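Local coordinates for protein HMG-CoA Lyase (Bacillus subtilis subsp. subtilis, PDB 1YDO) that belongs to the HMGL-like family of TIM-barrel proteins, at residues I31-Q36 / L274-W279. Residues are numbered along the deposited sequence; the frame is centred on the assembly and turned at random.
Sequences ITWINQ and LSAAKW
The side-chain amide of Gln36 stands upright on one face of the Trp279 indole, its NE2 3.3 Å from Trp279 CD2 and the amide plane 87° from that of the ring. Thr32 CB and Trp33 CB approach the six-membered ring obliquely, Trp33 CB coming within 3.7 Å of Trp279 CZ3. The two indoles are nearly parallel, yet slid so far apart that they barely overlap. At the edge of the Trp33 ring sits the carbonyl of Ala276, which accepts a hydrogen bond of 3.1 Å from Trp33 NE1 to Ala276 O; the bond is bent at the hydrogen (136°), and the donor rises well above the carbonyl plane. With CG anti to the backbone N (chi1 -177°), Trp33 swings its indole into place for this bond, and the Trp33 side chain also touches Ala234 and Leu237 in a loop. The extended chain of Gln36 carries OE1 to within 3.5 Å of Ala276 CA, while its NE2 also makes a weak hydrogen bond back to Thr32 O, which may help to fix the rotation of the amide. These contacts join helix 27-38 to helix 270-284, whose axes over these short segments run nearly antiparallel and come within 9.9 Å of each other. The later helix thus packs against the first long helix after strand 8-11, among the outer helices surrounding the parallel strands of a TIM barrel.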
loop_
_atom_site.group_PDB
_atom_site.type_symbol
_atom_site.label_atom_id
_atom_site.label_comp_id
_atom_site.label_asym_id
_atom_site.label_seq_id
_atom_site.Cartn_x
_atom_site.Cartn_y
_atom_site.Cartn_z
ATOM N N ILE A 31 -23.646 -16.762 2.495
ATOM C CA ILE A 31 -24.837 -16.026 2.105
ATOM C C ILE A 31 -25.010 -14.788 2.969
ATOM O O ILE A 31 -25.169 -13.676 2.461
ATOM C CB ILE A 31 -26.083 -16.897 2.248
ATOM C CG1 ILE A 31 -25.915 -18.150 1.394
ATOM C CG2 ILE A 31 -27.324 -16.116 1.817
ATOM C CD1 ILE A 31 -27.001 -19.160 1.593
ATOM N N THR A 32 -24.969 -14.979 4.279
ATOM C CA THR A 32 -25.137 -13.865 5.191
ATOM C C THR A 32 -24.158 -12.731 4.895
ATOM O O THR A 32 -24.516 -11.554 4.999
ATOM C CB THR A 32 -24.926 -14.308 6.624
ATOM O OG1 THR A 32 -25.628 -15.536 6.862
ATOM C CG2 THR A 32 -25.436 -13.244 7.554
ATOM N N TRP A 33 -22.925 -13.087 4.525
ATOM C CA TRP A 33 -21.885 -12.094 4.226
ATOM C C TRP A 33 -22.071 -11.420 2.881
ATOM O O TRP A 33 -21.817 -10.220 2.739
ATOM C CB TRP A 33 -20.502 -12.737 4.260
ATOM C CG TRP A 33 -19.397 -11.780 4.034
ATOM C CD1 TRP A 33 -19.169 -10.621 4.702
ATOM C CD2 TRP A 33 -18.319 -11.933 3.112
ATOM N NE1 TRP A 33 -18.005 -10.037 4.256
ATOM C CE2 TRP A 33 -17.471 -10.822 3.276
ATOM C CE3 TRP A 33 -17.991 -12.901 2.159
ATOM C CZ2 TRP A 33 -16.309 -10.659 2.528
ATOM C CZ3 TRP A 33 -16.827 -12.739 1.414
ATOM C CH2 TRP A 33 -16.006 -11.624 1.601
ATOM N N ILE A 34 -22.493 -12.208 1.894
ATOM C CA ILE A 34 -22.722 -11.700 0.548
ATOM C C ILE A 34 -23.933 -10.784 0.563
ATOM O O ILE A 34 -24.039 -9.871 -0.258
ATOM C CB ILE A 34 -22.953 -12.854 -0.448
ATOM C CG1 ILE A 34 -21.689 -13.722 -0.533
ATOM C CG2 ILE A 34 -23.293 -12.304 -1.829
ATOM C CD1 ILE A 34 -21.761 -14.842 -1.556
ATOM N N ASN A 35 -24.839 -11.026 1.508
ATOM C CA ASN A 35 -26.023 -10.196 1.639
ATOM C C ASN A 35 -25.592 -8.804 2.052
ATOM O O ASN A 35 -26.016 -7.812 1.466
ATOM C CB ASN A 35 -26.973 -10.791 2.670
ATOM C CG ASN A 35 -27.775 -11.942 2.108
ATOM O OD1 ASN A 35 -28.445 -12.654 2.855
ATOM N ND2 ASN A 35 -27.722 -12.128 0.782
ATOM N N GLN A 36 -24.733 -8.743 3.059
ATOM C CA GLN A 36 -24.217 -7.471 3.525
ATOM C C GLN A 36 -23.614 -6.747 2.319
ATOM O O GLN A 36 -23.963 -5.607 2.006
ATOM C CB GLN A 36 -23.142 -7.709 4.580
ATOM C CG GLN A 36 -23.597 -8.597 5.723
ATOM C CD GLN A 36 -22.495 -8.847 6.739
ATOM O OE1 GLN A 36 -21.714 -7.944 7.061
ATOM N NE2 GLN A 36 -22.440 -10.065 7.268
ATOM N N LEU A 274 -16.691 -1.654 5.458
ATOM C CA LEU A 274 -15.823 -1.900 6.587
ATOM C C LEU A 274 -16.498 -2.837 7.570
ATOM O O LEU A 274 -15.891 -3.792 8.066
ATOM C CB LEU A 274 -15.480 -0.583 7.267
ATOM C CG LEU A 274 -14.421 0.236 6.545
ATOM C CD1 LEU A 274 -14.598 1.703 6.858
ATOM C CD2 LEU A 274 -13.039 -0.237 6.964
ATOM N N SER A 275 -17.764 -2.565 7.851
ATOM C CA SER A 275 -18.517 -3.396 8.772
ATOM C C SER A 275 -18.521 -4.825 8.232
ATOM O O SER A 275 -18.296 -5.783 8.967
ATOM C CB SER A 275 -19.949 -2.856 8.903
ATOM O OG SER A 275 -20.676 -3.571 9.889
ATOM N N ALA A 276 -18.754 -4.956 6.936
ATOM C CA ALA A 276 -18.790 -6.269 6.320
ATOM C C ALA A 276 -17.445 -6.968 6.401
ATOM O O ALA A 276 -17.391 -8.181 6.599
ATOM C CB ALA A 276 -19.220 -6.158 4.881
ATOM N N ALA A 277 -16.364 -6.207 6.244
ATOM C CA ALA A 277 -15.022 -6.778 6.295
ATOM C C ALA A 277 -14.766 -7.361 7.669
ATOM O O ALA A 277 -14.255 -8.475 7.798
ATOM C CB ALA A 277 -13.971 -5.716 5.977
ATOM N N LYS A 278 -15.134 -6.611 8.696
ATOM C CA LYS A 278 -14.925 -7.076 10.061
ATOM C C LYS A 278 -15.666 -8.379 10.309
ATOM O O LYS A 278 -15.152 -9.276 10.967
ATOM C CB LYS A 278 -15.399 -6.018 11.053
ATOM C CG LYS A 278 -15.127 -6.369 12.497
ATOM C CD LYS A 278 -15.646 -5.282 13.425
ATOM C CE LYS A 278 -15.469 -5.680 14.887
ATOM N NZ LYS A 278 -16.011 -4.656 15.833
ATOM N N TRP A 279 -16.871 -8.483 9.764
ATOM C CA TRP A 279 -17.674 -9.670 9.950
ATOM C C TRP A 279 -16.909 -10.938 9.619
ATOM O O TRP A 279 -16.659 -11.748 10.503
ATOM C CB TRP A 279 -18.924 -9.593 9.091
ATOM C CG TRP A 279 -20.006 -10.481 9.577
ATOM C CD1 TRP A 279 -20.853 -10.239 10.611
ATOM C CD2 TRP A 279 -20.336 -11.779 9.079
ATOM N NE1 TRP A 279 -21.693 -11.305 10.793
ATOM C CE2 TRP A 279 -21.398 -12.269 9.867
ATOM C CE3 TRP A 279 -19.835 -12.580 8.045
ATOM C CZ2 TRP A 279 -21.974 -13.531 9.653
ATOM C CZ3 TRP A 279 -20.405 -13.836 7.834
ATOM C CH2 TRP A 279 -21.463 -14.297 8.636
#